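PDB 3O7B: ribosome biogenesis Nep1 RNA methyltransferase from Archaeoglobus fulgidus, which probably methylates N1 of a pseudouridine in 16S ribosomal RNA during ribosome biogenesis, using S-adenosyl-L-methionine as methyl donor. Local coordinates for residues G27-F32 against R165-L170; D104-V109 against I116-R121. All coordinates share one frame; numbering follows the deposited sequence.

Contact 1 of 2, residues G27-F32 against R165-L170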
ATOM      1  N   GLY A  27      25.374  -6.214   7.049  1.00 33.31           N
ATOM      2  CA  GLY A  27      24.160  -5.446   6.906  1.00 30.02           C
ATOM      3  C   GLY A  27      22.900  -6.085   7.447  1.00 27.19           C
ATOM      4  O   GLY A  27      22.842  -7.301   7.684  1.00 27.48           O
ATOM      5  N   SER A  28      21.890  -5.239   7.622  1.00 24.88           N
ATOM      6  CA  SER A  28      20.555  -5.686   7.994  1.00 21.67           C
ATOM      7  C   SER A  28      19.748  -6.122   6.784  1.00 18.94           C
ATOM      8  O   SER A  28      20.120  -5.875   5.633  1.00 17.23           O
ATOM      9  CB  SER A  28      19.814  -4.602   8.784  1.00 22.85           C
ATOM     10  OG  SER A  28      20.435  -4.431  10.054  1.00 25.80           O
ATOM     11  N   ALA A  29      18.653  -6.806   7.062  1.00 16.30           N
ATOM     12  CA  ALA A  29      17.715  -7.229   6.041  1.00 14.70           C
ATOM     13  C   ALA A  29      16.305  -7.181   6.576  1.00 14.12           C
ATOM     14  O   ALA A  29      16.071  -7.387   7.760  1.00 13.93           O
ATOM     15  CB  ALA A  29      18.026  -8.663   5.581  1.00 15.81           C
ATOM     16  N   PHE A  30      15.355  -6.975   5.670  1.00 13.09           N
ATOM     17  CA  PHE A  30      13.952  -7.203   5.932  1.00 13.04           C
ATOM     18  C   PHE A  30      13.514  -8.411   5.152  1.00 12.57           C
ATOM     19  O   PHE A  30      13.862  -8.536   3.962  1.00 12.96           O
ATOM     20  CB  PHE A  30      13.119  -6.001   5.470  1.00 13.18           C
ATOM     21  CG  PHE A  30      13.154  -4.837   6.407  1.00 13.90           C
ATOM     22  CD1 PHE A  30      12.040  -4.535   7.204  1.00 14.71           C
ATOM     23  CD2 PHE A  30      14.281  -4.006   6.478  1.00 15.63           C
ATOM     24  CE1 PHE A  30      12.050  -3.428   8.051  1.00 16.61           C
ATOM     25  CE2 PHE A  30      14.292  -2.895   7.349  1.00 16.54           C
ATOM     26  CZ  PHE A  30      13.179  -2.627   8.128  1.00 16.49           C
ATOM     27  N   VAL A  31      12.808  -9.328   5.817  1.00 12.44           N
ATOM     28  CA  VAL A  31      12.341 -10.547   5.201  1.00 12.41           C
ATOM     29  C   VAL A  31      10.842 -10.662   5.388  1.00 12.77           C
ATOM     30  O   VAL A  31      10.353 -10.741   6.528  1.00 13.58           O
ATOM     31  CB  VAL A  31      13.024 -11.819   5.820  1.00 12.72           C
ATOM     32  CG1 VAL A  31      12.611 -13.062   5.078  1.00 14.05           C
ATOM     33  CG2 VAL A  31      14.536 -11.647   5.840  1.00 13.54           C
ATOM     34  N   PHE A  32      10.100 -10.692   4.283  1.00 11.00           N
ATOM     35  CA  PHE A  32       8.678 -10.978   4.348  1.00 11.59           C
ATOM     36  C   PHE A  32       8.475 -12.463   4.291  1.00 12.93           C
ATOM     37  O   PHE A  32       8.982 -13.128   3.381  1.00 14.46           O
ATOM     38  CB  PHE A  32       7.924 -10.222   3.246  1.00 11.49           C
ATOM     39  CG  PHE A  32       7.998  -8.728   3.424  1.00 11.96           C
ATOM     40  CD1 PHE A  32       7.293  -8.111   4.451  1.00 13.04           C
ATOM     41  CD2 PHE A  32       8.819  -7.946   2.601  1.00 13.05           C
ATOM     42  CE1 PHE A  32       7.405  -6.734   4.678  1.00 12.99           C
ATOM     43  CE2 PHE A  32       8.917  -6.553   2.814  1.00 14.84           C
ATOM     44  CZ  PHE A  32       8.201  -5.961   3.852  1.00 14.20           C
ATOM     45  N   ARG A 165      21.427 -16.054   8.160  1.00 21.01           N
ATOM     46  CA  ARG A 165      22.805 -16.246   8.648  1.00 22.12           C
ATOM     47  C   ARG A 165      23.478 -14.916   8.941  1.00 21.71           C
ATOM     48  O   ARG A 165      23.437 -14.005   8.113  1.00 22.74           O
ATOM     49  CB  ARG A 165      23.676 -16.937   7.588  1.00 22.69           C
ATOM     50  CG  ARG A 165      23.684 -18.427   7.601  1.00 24.22           C
ATOM     51  CD  ARG A 165      24.601 -18.983   6.485  1.00 23.74           C
ATOM     52  NE  ARG A 165      26.017 -19.022   6.855  1.00 25.67           N
ATOM     53  CZ  ARG A 165      27.029 -18.512   6.151  1.00 25.91           C
ATOM     54  NH1 ARG A 165      26.822 -17.890   4.997  1.00 27.07           N
ATOM     55  NH2 ARG A 165      28.269 -18.631   6.614  1.00 26.58           N
ATOM     56  N   GLY A 166      24.114 -14.805  10.102  1.00 21.09           N
ATOM     57  CA  GLY A 166      24.915 -13.630  10.446  1.00 20.63           C
ATOM     58  C   GLY A 166      24.140 -12.393  10.851  1.00 20.24           C
ATOM     59  O   GLY A 166      24.713 -11.319  11.029  1.00 20.96           O
ATOM     60  N   ARG A 167      22.829 -12.557  11.029  1.00 19.74           N
ATOM     61  CA  ARG A 167      21.973 -11.450  11.420  1.00 18.92           C
ATOM     62  C   ARG A 167      21.144 -11.881  12.622  1.00 18.21           C
ATOM     63  O   ARG A 167      20.759 -13.034  12.698  1.00 17.63           O
ATOM     64  CB  ARG A 167      21.053 -11.072  10.255  1.00 19.21           C
ATOM     65  CG  ARG A 167      21.776 -10.463   9.063  1.00 20.81           C
ATOM     66  CD  ARG A 167      20.904 -10.527   7.813  1.00 22.13           C
ATOM     67  NE  ARG A 167      21.541  -9.768   6.738  1.00 23.83           N
ATOM     68  CZ  ARG A 167      21.480 -10.067   5.445  1.00 21.03           C
ATOM     69  NH1 ARG A 167      20.815 -11.120   5.011  1.00 23.40           N
ATOM     70  NH2 ARG A 167      22.114  -9.287   4.577  1.00 25.42           N
ATOM     71  N   ASP A 168      20.851 -10.942  13.519  1.00 17.92           N
ATOM     72  CA  ASP A 168      19.953 -11.170  14.672  1.00 18.51           C
ATOM     73  C   ASP A 168      18.502 -11.183  14.176  1.00 17.07           C
ATOM     74  O   ASP A 168      17.983 -10.135  13.754  1.00 16.87           O
ATOM     75  CB  ASP A 168      20.096 -10.026  15.685  1.00 19.31           C
ATOM     76  CG  ASP A 168      21.406 -10.060  16.454  1.00 24.33           C
ATOM     77  OD1 ASP A 168      21.918 -11.166  16.712  1.00 28.13           O
ATOM     78  OD2 ASP A 168      21.896  -8.963  16.819  1.00 29.34           O
ATOM     79  N   VAL A 169      17.847 -12.333  14.226  1.00 15.91           N
ATOM     80  CA  VAL A 169      16.483 -12.458  13.730  1.00 14.83           C
ATOM     81  C   VAL A 169      15.488 -11.874  14.709  1.00 14.59           C
ATOM     82  O   VAL A 169      15.447 -12.278  15.898  1.00 14.72           O
ATOM     83  CB  VAL A 169      16.091 -13.916  13.397  1.00 14.87           C
ATOM     84  CG1 VAL A 169      14.625 -13.999  12.983  1.00 16.24           C
ATOM     85  CG2 VAL A 169      16.985 -14.460  12.297  1.00 16.89           C
ATOM     86  N   LEU A 170      14.672 -10.935  14.231  1.00 14.50           N
ATOM     87  CA  LEU A 170      13.590 -10.346  15.016  1.00 14.96           C
ATOM     88  C   LEU A 170      12.292 -10.734  14.344  1.00 15.28           C
ATOM     89  O   LEU A 170      12.022 -10.287  13.218  1.00 15.39           O
ATOM     90  CB  LEU A 170      13.757  -8.828  15.072  1.00 15.26           C
ATOM     91  CG  LEU A 170      15.104  -8.282  15.519  1.00 16.01           C
ATOM     92  CD1 LEU A 170      15.117  -6.760  15.394  1.00 18.85           C
ATOM     93  CD2 LEU A 170      15.412  -8.700  16.980  1.00 18.43           C
TER

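Contact 2 of 2, residues D104-V109 against I116-R121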
ATOM      1  N   ASP A 104      20.617   0.983   3.843  1.00 25.56           N
ATOM      2  CA  ASP A 104      21.549   0.084   4.565  1.00 25.00           C
ATOM      3  C   ASP A 104      20.968  -1.298   4.857  1.00 24.00           C
ATOM      4  O   ASP A 104      21.369  -1.981   5.822  1.00 24.93           O
ATOM      5  CB  ASP A 104      21.985   0.724   5.897  1.00 25.47           C
ATOM      6  CG  ASP A 104      20.914   0.627   6.986  1.00 27.38           C
ATOM      7  OD1 ASP A 104      19.715   0.601   6.639  1.00 27.95           O
ATOM      8  OD2 ASP A 104      21.274   0.559   8.187  1.00 29.05           O
ATOM      9  N   PHE A 105      19.991  -1.695   4.058  1.00 20.88           N
ATOM     10  CA  PHE A 105      19.415  -3.012   4.228  1.00 19.16           C
ATOM     11  C   PHE A 105      19.120  -3.703   2.909  1.00 18.32           C
ATOM     12  O   PHE A 105      18.939  -3.073   1.857  1.00 17.64           O
ATOM     13  CB  PHE A 105      18.172  -2.973   5.136  1.00 18.52           C
ATOM     14  CG  PHE A 105      17.030  -2.125   4.604  1.00 18.33           C
ATOM     15  CD1 PHE A 105      16.094  -2.666   3.729  1.00 18.31           C
ATOM     16  CD2 PHE A 105      16.865  -0.810   5.042  1.00 19.02           C
ATOM     17  CE1 PHE A 105      15.023  -1.891   3.268  1.00 18.82           C
ATOM     18  CE2 PHE A 105      15.796  -0.030   4.595  1.00 19.13           C
ATOM     19  CZ  PHE A 105      14.885  -0.566   3.698  1.00 18.65           C
ATOM     20  N   GLU A 106      19.114  -5.021   2.975  1.00 16.63           N
ATOM     21  CA  GLU A 106      18.664  -5.877   1.893  1.00 16.92           C
ATOM     22  C   GLU A 106      17.205  -6.257   2.117  1.00 14.82           C
ATOM     23  O   GLU A 106      16.702  -6.147   3.240  1.00 14.16           O
ATOM     24  CB  GLU A 106      19.489  -7.165   1.815  1.00 17.12           C
ATOM     25  CG  GLU A 106      20.926  -7.031   1.350  1.00 21.09           C
ATOM     26  CD  GLU A 106      21.537  -8.407   1.063  1.00 21.52           C
ATOM     27  OE1 GLU A 106      21.759  -9.209   2.015  1.00 24.15           O
ATOM     28  OE2 GLU A 106      21.777  -8.713  -0.125  1.00 26.37           O
ATOM     29  N   VAL A 107      16.555  -6.727   1.055  1.00 14.18           N
ATOM     30  CA  VAL A 107      15.149  -7.114   1.068  1.00 13.81           C
ATOM     31  C   VAL A 107      14.945  -8.479   0.453  1.00 13.39           C
ATOM     32  O   VAL A 107      15.410  -8.750  -0.665  1.00 13.79           O
ATOM     33  CB  VAL A 107      14.289  -6.078   0.293  1.00 13.80           C
ATOM     34  CG1 VAL A 107      12.831  -6.506   0.240  1.00 14.89           C
ATOM     35  CG2 VAL A 107      14.429  -4.732   0.943  1.00 15.83           C
ATOM     36  N   TYR A 108      14.266  -9.357   1.194  1.00 12.33           N
ATOM     37  CA  TYR A 108      13.927 -10.678   0.717  1.00 11.92           C
ATOM     38  C   TYR A 108      12.463 -10.969   0.891  1.00 11.43           C
ATOM     39  O   TYR A 108      11.826 -10.459   1.829  1.00 11.70           O
ATOM     40  CB  TYR A 108      14.692 -11.760   1.505  1.00 13.64           C
ATOM     41  CG  TYR A 108      16.187 -11.703   1.346  1.00 14.63           C
ATOM     42  CD1 TYR A 108      16.807 -12.415   0.327  1.00 15.21           C
ATOM     43  CD2 TYR A 108      16.968 -10.923   2.185  1.00 15.48           C
ATOM     44  CE1 TYR A 108      18.184 -12.383   0.172  1.00 17.85           C
ATOM     45  CE2 TYR A 108      18.357 -10.893   2.037  1.00 17.24           C
ATOM     46  CZ  TYR A 108      18.943 -11.629   1.018  1.00 18.92           C
ATOM     47  OH  TYR A 108      20.318 -11.620   0.824  1.00 23.01           O
ATOM     48  N   VAL A 109      11.945 -11.820   0.015  1.00 11.83           N
ATOM     49  CA  VAL A 109      10.595 -12.327   0.141  1.00 12.46           C
ATOM     50  C   VAL A 109      10.698 -13.851   0.194  1.00 13.21           C
ATOM     51  O   VAL A 109      11.279 -14.470  -0.700  1.00 13.97           O
ATOM     52  CB  VAL A 109       9.703 -11.885  -1.047  1.00 13.11           C
ATOM     53  CG1 VAL A 109       8.314 -12.532  -0.952  1.00 13.49           C
ATOM     54  CG2 VAL A 109       9.575 -10.368  -1.086  1.00 13.77           C
ATOM     55  N   ILE A 116      12.813 -18.329  -2.081  1.00 14.74           N
ATOM     56  CA  ILE A 116      13.470 -17.132  -1.607  1.00 13.82           C
ATOM     57  C   ILE A 116      13.680 -16.196  -2.803  1.00 13.79           C
ATOM     58  O   ILE A 116      14.329 -16.577  -3.783  1.00 13.94           O
ATOM     59  CB  ILE A 116      14.833 -17.463  -0.922  1.00 14.53           C
ATOM     60  CG1 ILE A 116      14.634 -18.328   0.345  1.00 14.53           C
ATOM     61  CG2 ILE A 116      15.587 -16.205  -0.584  1.00 16.17           C
ATOM     62  CD1 ILE A 116      13.744 -17.692   1.408  1.00 15.82           C
ATOM     63  N   ILE A 117      13.117 -14.993  -2.719  1.00 13.23           N
ATOM     64  CA  ILE A 117      13.301 -13.964  -3.733  1.00 13.05           C
ATOM     65  C   ILE A 117      14.093 -12.817  -3.138  1.00 13.74           C
ATOM     66  O   ILE A 117      13.761 -12.288  -2.066  1.00 14.01           O
ATOM     67  CB  ILE A 117      11.928 -13.453  -4.230  1.00 12.57           C
ATOM     68  CG1 ILE A 117      11.105 -14.579  -4.843  1.00 13.54           C
ATOM     69  CG2 ILE A 117      12.103 -12.252  -5.176  1.00 13.58           C
ATOM     70  CD1 ILE A 117       9.602 -14.292  -4.920  1.00 15.42           C
ATOM     71  N   TRP A 118      15.165 -12.434  -3.817  1.00 13.98           N
ATOM     72  CA  TRP A 118      15.946 -11.285  -3.426  1.00 14.43           C
ATOM     73  C   TRP A 118      15.486 -10.086  -4.270  1.00 14.25           C
ATOM     74  O   TRP A 118      15.336 -10.225  -5.494  1.00 13.94           O
ATOM     75  CB  TRP A 118      17.438 -11.571  -3.663  1.00 15.54           C
ATOM     76  CG  TRP A 118      18.330 -10.394  -3.430  1.00 17.57           C
ATOM     77  CD1 TRP A 118      18.736  -9.904  -2.230  1.00 21.02           C
ATOM     78  CD2 TRP A 118      18.948  -9.567  -4.431  1.00 17.53           C
ATOM     79  NE1 TRP A 118      19.550  -8.813  -2.410  1.00 21.80           N
ATOM     80  CE2 TRP A 118      19.702  -8.588  -3.754  1.00 18.68           C
ATOM     81  CE3 TRP A 118      18.927  -9.555  -5.831  1.00 20.03           C
ATOM     82  CZ2 TRP A 118      20.448  -7.608  -4.423  1.00 18.80           C
ATOM     83  CZ3 TRP A 118      19.656  -8.560  -6.501  1.00 20.20           C
ATOM     84  CH2 TRP A 118      20.410  -7.611  -5.792  1.00 19.61           C
ATOM     85  N   VAL A 119      15.260  -8.950  -3.613  1.00 13.38           N
ATOM     86  CA  VAL A 119      14.872  -7.703  -4.276  1.00 13.42           C
ATOM     87  C   VAL A 119      15.974  -6.678  -4.055  1.00 13.75           C
ATOM     88  O   VAL A 119      16.219  -6.267  -2.928  1.00 15.24           O
ATOM     89  CB  VAL A 119      13.504  -7.160  -3.741  1.00 14.09           C
ATOM     90  CG1 VAL A 119      13.083  -5.924  -4.528  1.00 13.49           C
ATOM     91  CG2 VAL A 119      12.413  -8.225  -3.836  1.00 14.22           C
ATOM     92  N   ASN A 120      16.662  -6.281  -5.133  1.00 13.90           N
ATOM     93  CA  ASN A 120      17.664  -5.238  -5.067  1.00 14.57           C
ATOM     94  C   ASN A 120      17.075  -4.003  -4.400  1.00 15.20           C
ATOM     95  O   ASN A 120      15.963  -3.585  -4.716  1.00 15.05           O
ATOM     96  CB  ASN A 120      18.103  -4.928  -6.507  1.00 14.86           C
ATOM     97  CG  ASN A 120      19.308  -3.998  -6.601  1.00 15.70           C
ATOM     98  OD1 ASN A 120      19.474  -3.060  -5.831  1.00 17.75           O
ATOM     99  ND2 ASN A 120      20.144  -4.252  -7.617  1.00 17.76           N
ATOM    100  N   ARG A 121      17.822  -3.435  -3.463  1.00 16.27           N
ATOM    101  CA  ARG A 121      17.367  -2.288  -2.715  1.00 17.57           C
ATOM    102  C   ARG A 121      16.991  -1.139  -3.641  1.00 17.72           C
ATOM    103  O   ARG A 121      16.135  -0.328  -3.298  1.00 19.45           O
ATOM    104  CB  ARG A 121      18.425  -1.886  -1.662  1.00 17.82           C
ATOM    105  CG  ARG A 121      18.046  -0.706  -0.778  1.00 18.54           C
ATOM    106  CD  ARG A 121      16.804  -0.998   0.067  1.00 20.07           C
ATOM    107  NE  ARG A 121      16.344   0.173   0.806  1.00 20.04           N
ATOM    108  CZ  ARG A 121      15.531   1.102   0.302  1.00 21.06           C
ATOM    109  NH1 ARG A 121      15.082   1.006  -0.958  1.00 19.21           N
ATOM    110  NH2 ARG A 121      15.154   2.116   1.070  1.00 22.47           N
TER
HETATM  111  O   HOH W   1      18.382  -6.193  -1.254  1.00 21.37           O

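Contact 1 of 2, residues G27-F32 against R165-L170
The backbones of S28 and R167, nearest of the two segments at 6.9 Å between their CA atoms, are too far apart to pair, and the R167 side chain spans the distance. Its CG lies beside the backbone N and anti to the carbonyl carbon (chi1 -68°), and from CG to NE the chain runs extended, which carries the guanidinium alongside G27 and A29, where the chain enters strand 28-35. There R167 NE gives a nearly straight hydrogen bond to G27 O, 2.9 Å long with 171° at the hydrogen. The acceptor lies in the guanidinium plane, at its edge, whereas the donor stands 35° above the carbonyl plane of G27 and so misses the lone-pair directions. The aliphatic part of the arm follows the same carbonyl, R167 CG coming within 3.6 Å of G27 O. Over one face of the guanidinium, toward its rim, sits the A29 methyl, with CB 3.7 Å from R167 CZ. The two terminal nitrogens are engaged beyond the segments: NH2 forms a salt bridge with E106 and a weak bond to M26 O, and NH1 bonds to I163 O. The bonds to its three nitrogens, with the methyl over one face, fix the rotation of the flat group, and the buried charge probably gains from the carboxylate. S28, whose CB points away from R167, bonds through OG to V189 N. Strand 189-194 runs between strands 28-35 and 168-172, and R167 also touches its A190. The arginine thus reaches across an intervening strand at the N-terminal ends of three neighbouring parallel strands, part of the parallel sheet core of a SPOUT methyltransferase domain.

Contact 2 of 2, residues D104-V109 against I116-R121
A beta hairpin pairs strand 105-111 with strand 116-119, with V109 and I117 an antiparallel hydrogen-bonded pair. V109 N to I117 O and I117 N to V109 O are both 2.8 Å, each donor in the carbonyl plane. Further along, V119 N bonds to V107 O at 3.0 Å, and a water bridges V107 N and V119 O. Y108 and W118 form the non-hydrogen-bonded pair; their rings meet obliquely, planes 58° apart, with Y108 CE1 3.5 Å from W118 CD1. W118 NE1 makes a weak bond to E106 OE2, the carboxylate's stronger partner being R167. In the mixed sheet this hairpin lies between strand 28-35 and strand 150-156; helix 87-98 packs against V107 and also touches F105. Past the strand end, R121 lies across the F105 ring: NE is 3.3 Å above one face, near the rim, and CD makes a CH-pi contact. The F105 ring is placed there by CG sitting between the backbone N and the carbonyl carbon (chi1 62°). With an alanine in place of F105, the R121 arm would probably lose the ring face under NE and CD, leaving a gap there. The R121 terminal nitrogens bond to the carbonyls of L98, S100 and L102.

How the contacts relate
From the N terminus, the chain enters on strand 28-35, the first partner of contact 1, which stays open until residues 165-170 return after 132 intervening residues. Inside that long loop contact 2 closes a short one, only six residues separating 104-109 from 116-121, so contact 2 is nested within contact 1. Strands 28-35 and 105-111 are sheet neighbours, and there the two contacts touch: F30 N probably bonds to E106 O, and the rings of F30 and F105 pack together. The two contacts also meet through the E106 carboxylate, whose OE1 is 2.6 Å from R167 NH2. Contact 1 ties strand 28-35 toward 168-172, beyond strand 189-194; contact 2 ties the neighbouring strand 105-111 to 116-119 and so to the antiparallel side of the sheet.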